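Local coordinates for protein glycosyl hydrolase, family 38 (Enterococcus faecalis, PDB 5KBP) that probably cleaves alpha-linked mannose residues from carbohydrates, as a member of glycoside hydrolase family 38, at residues L324-A328 with A386-L390. Sequence-based numbering, arbitrary orientation.
Sequences LAAMA and ATRQL. With SO4 (sulfate ion), chain G.
Ala386 sets its methyl against the backbone of the facing helix: its CB lies 3.4 Å from Leu324 O and 3.5 Å from Ala325 N. So small a side chain lets the main chains come near, with Ala325 CA and Ala386 CA 5.0 Å apart. Ala328, one turn beyond Leu324, closes the same spot with its own methyl, its CB 3.7 Å from Ala386 CB. The axes of 324-328 and 386-390 approach to 8.7 Å and run in broadly the same direction, 36° apart.

Leu390 extends the tight part by one turn. Its chi1 of -74° turns CG away from its own carbonyl carbon, and the two branches divide their work: CD1 meets Met327 CB and Leu324 O, while CD2 lies over the backbone at Ala328, 3.7 Å from Ala328 CA. Leu324 packs its CB on Ala386 and its CD2 on Leu390, and its CD1 runs alongside Thr387, 3.5 Å from Thr387 OG1; Phe409 of strand 404-410 touches both leucines and helps cover this apolar flank.

The other flank is polar and nearer to solvent: Gln389 and Arg388 are partly exposed, and the facing segment covers little of Gln389 and none of Arg388. Gln389 touches Ala328 CB through OE1, whereas its NE2 turns to a sulfate, probably from the crystallisation liquor, and donates to O4. Arg388 grips the same ion edge-on: NH1 to sulfate O2 is the firmer bond, 3.0 Å and 162° at the hydrogen, and the NE bond to O2 is weak. Its NH2 also forms a salt bridge with Glu385, which probably steadies the guanidinium.

The contact buries 311 Å² in all, most of it from alanine and leucine, and joins helices 304-332 and 362-393: close, alanine-mediated helix packing within the helical middle domain of family 38 alpha-mannosidases.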
ATOM      1  N   LEU A 324       7.829   4.246 -26.086  1.00 43.99           N
ATOM      2  CA  LEU A 324       9.186   3.709 -26.133  1.00 41.70           C
ATOM      3  C   LEU A 324       9.175   2.204 -26.371  1.00 45.01           C
ATOM      4  O   LEU A 324       9.985   1.687 -27.149  1.00 45.32           O
ATOM      5  CB  LEU A 324       9.929   4.045 -24.840  1.00 43.42           C
ATOM      6  CG  LEU A 324      10.378   5.497 -24.668  1.00 46.51           C
ATOM      7  CD1 LEU A 324      10.922   5.725 -23.264  1.00 38.46           C
ATOM      8  CD2 LEU A 324      11.416   5.866 -25.714  1.00 44.02           C
ATOM      9  N   ALA A 325       8.262   1.485 -25.712  1.00 43.89           N
ATOM     10  CA  ALA A 325       8.165   0.046 -25.927  1.00 45.72           C
ATOM     11  C   ALA A 325       7.661  -0.281 -27.326  1.00 44.91           C
ATOM     12  O   ALA A 325       8.051  -1.305 -27.898  1.00 39.69           O
ATOM     13  CB  ALA A 325       7.257  -0.586 -24.873  1.00 42.77           C
ATOM     14  N   ALA A 326       6.798   0.570 -27.889  1.00 46.58           N
ATOM     15  CA  ALA A 326       6.333   0.347 -29.253  1.00 39.96           C
ATOM     16  C   ALA A 326       7.475   0.494 -30.252  1.00 46.56           C
ATOM     17  O   ALA A 326       7.540  -0.242 -31.244  1.00 54.25           O
ATOM     18  CB  ALA A 326       5.196   1.312 -29.588  1.00 38.84           C
ATOM     19  N   MET A 327       8.386   1.438 -30.005  1.00 47.51           N
ATOM     20  CA  MET A 327       9.555   1.576 -30.868  1.00 48.87           C
ATOM     21  C   MET A 327      10.561   0.461 -30.615  1.00 47.81           C
ATOM     22  O   MET A 327      11.187  -0.043 -31.556  1.00 53.27           O
ATOM     23  CB  MET A 327      10.213   2.941 -30.655  1.00 49.83           C
ATOM     24  CG  MET A 327       9.332   4.130 -30.992  1.00 51.70           C
ATOM     25  SD  MET A 327      10.186   5.696 -30.722  1.00 67.16           S
ATOM     26  CE  MET A 327       8.869   6.863 -31.057  1.00 71.65           C
ATOM     27  N   ALA A 328      10.727   0.056 -29.353  1.00 42.81           N
ATOM     28  CA  ALA A 328      11.682  -0.994 -29.020  1.00 51.61           C
ATOM     29  C   ALA A 328      11.293  -2.343 -29.611  1.00 58.95           C
ATOM     30  O   ALA A 328      12.142  -3.237 -29.695  1.00 64.70           O
ATOM     31  CB  ALA A 328      11.825  -1.113 -27.502  1.00 50.32           C
ATOM     32  N   ALA A 386      12.827  -0.479 -22.605  1.00 45.55           N
ATOM     33  CA  ALA A 386      12.746  -0.037 -23.993  1.00 49.92           C
ATOM     34  C   ALA A 386      13.838   0.973 -24.316  1.00 48.26           C
ATOM     35  O   ALA A 386      14.394   0.969 -25.421  1.00 50.53           O
ATOM     36  CB  ALA A 386      11.368   0.562 -24.270  1.00 45.64           C
ATOM     37  N   THR A 387      14.153   1.852 -23.363  1.00 49.28           N
ATOM     38  CA  THR A 387      15.189   2.856 -23.582  1.00 48.32           C
ATOM     39  C   THR A 387      16.553   2.203 -23.787  1.00 53.96           C
ATOM     40  O   THR A 387      17.304   2.577 -24.695  1.00 58.76           O
ATOM     41  CB  THR A 387      15.215   3.832 -22.404  1.00 43.02           C
ATOM     42  OG1 THR A 387      14.215   4.839 -22.594  1.00 45.46           O
ATOM     43  CG2 THR A 387      16.566   4.486 -22.274  1.00 40.93           C
ATOM     44  N   ARG A 388      16.888   1.215 -22.952  1.00 52.51           N
ATOM     45  CA  ARG A 388      18.168   0.529 -23.107  1.00 52.41           C
ATOM     46  C   ARG A 388      18.218  -0.251 -24.415  1.00 57.85           C
ATOM     47  O   ARG A 388      19.259  -0.294 -25.082  1.00 63.78           O
ATOM     48  CB  ARG A 388      18.416  -0.402 -21.920  1.00 54.61           C
ATOM     49  CG  ARG A 388      19.770  -1.095 -21.966  1.00 60.01           C
ATOM     50  CD  ARG A 388      19.851  -2.270 -21.005  1.00 59.79           C
ATOM     51  NE  ARG A 388      18.982  -3.373 -21.406  1.00 58.28           N
ATOM     52  CZ  ARG A 388      17.822  -3.658 -20.825  1.00 69.28           C
ATOM     53  NH1 ARG A 388      17.095  -4.678 -21.255  1.00 73.00           N
ATOM     54  NH2 ARG A 388      17.393  -2.924 -19.807  1.00 66.74           N
ATOM     55  N   GLN A 389      17.099  -0.867 -24.801  1.00 52.38           N
ATOM     56  CA  GLN A 389      17.070  -1.665 -26.023  1.00 57.06           C
ATOM     57  C   GLN A 389      17.216  -0.792 -27.264  1.00 53.26           C
ATOM     58  O   GLN A 389      17.876  -1.186 -28.232  1.00 54.85           O
ATOM     59  CB  GLN A 389      15.778  -2.481 -26.078  1.00 53.95           C
ATOM     60  CG  GLN A 389      15.724  -3.622 -25.068  1.00 59.30           C
ATOM     61  CD  GLN A 389      14.308  -4.025 -24.705  1.00 58.12           C
ATOM     62  OE1 GLN A 389      13.339  -3.439 -25.190  1.00 58.83           O
ATOM     63  NE2 GLN A 389      14.180  -5.024 -23.842  1.00 52.57           N
ATOM     64  N   LEU A 390      16.607   0.395 -27.256  1.00 52.18           N
ATOM     65  CA  LEU A 390      16.742   1.300 -28.395  1.00 58.52           C
ATOM     66  C   LEU A 390      18.162   1.846 -28.496  1.00 64.86           C
ATOM     67  O   LEU A 390      18.776   1.808 -29.569  1.00 72.80           O
ATOM     68  CB  LEU A 390      15.730   2.441 -28.281  1.00 58.17           C
ATOM     69  CG  LEU A 390      14.271   2.085 -28.569  1.00 59.47           C
ATOM     70  CD1 LEU A 390      13.362   3.274 -28.309  1.00 62.32           C
ATOM     71  CD2 LEU A 390      14.121   1.601 -30.001  1.00 59.53           C
TER
HETATM   72  S   SO4 G 905      17.742  -7.173 -23.852  0.80 95.38           S
HETATM   73  O1  SO4 G 905      18.662  -8.125 -23.237  0.80 89.45           O
HETATM   74  O2  SO4 G 905      18.309  -5.830 -23.775  0.80 91.96           O
HETATM   75  O3  SO4 G 905      17.531  -7.533 -25.250  0.80 94.12           O
HETATM   76  O4  SO4 G 905      16.465  -7.203 -23.144  0.80101.07           O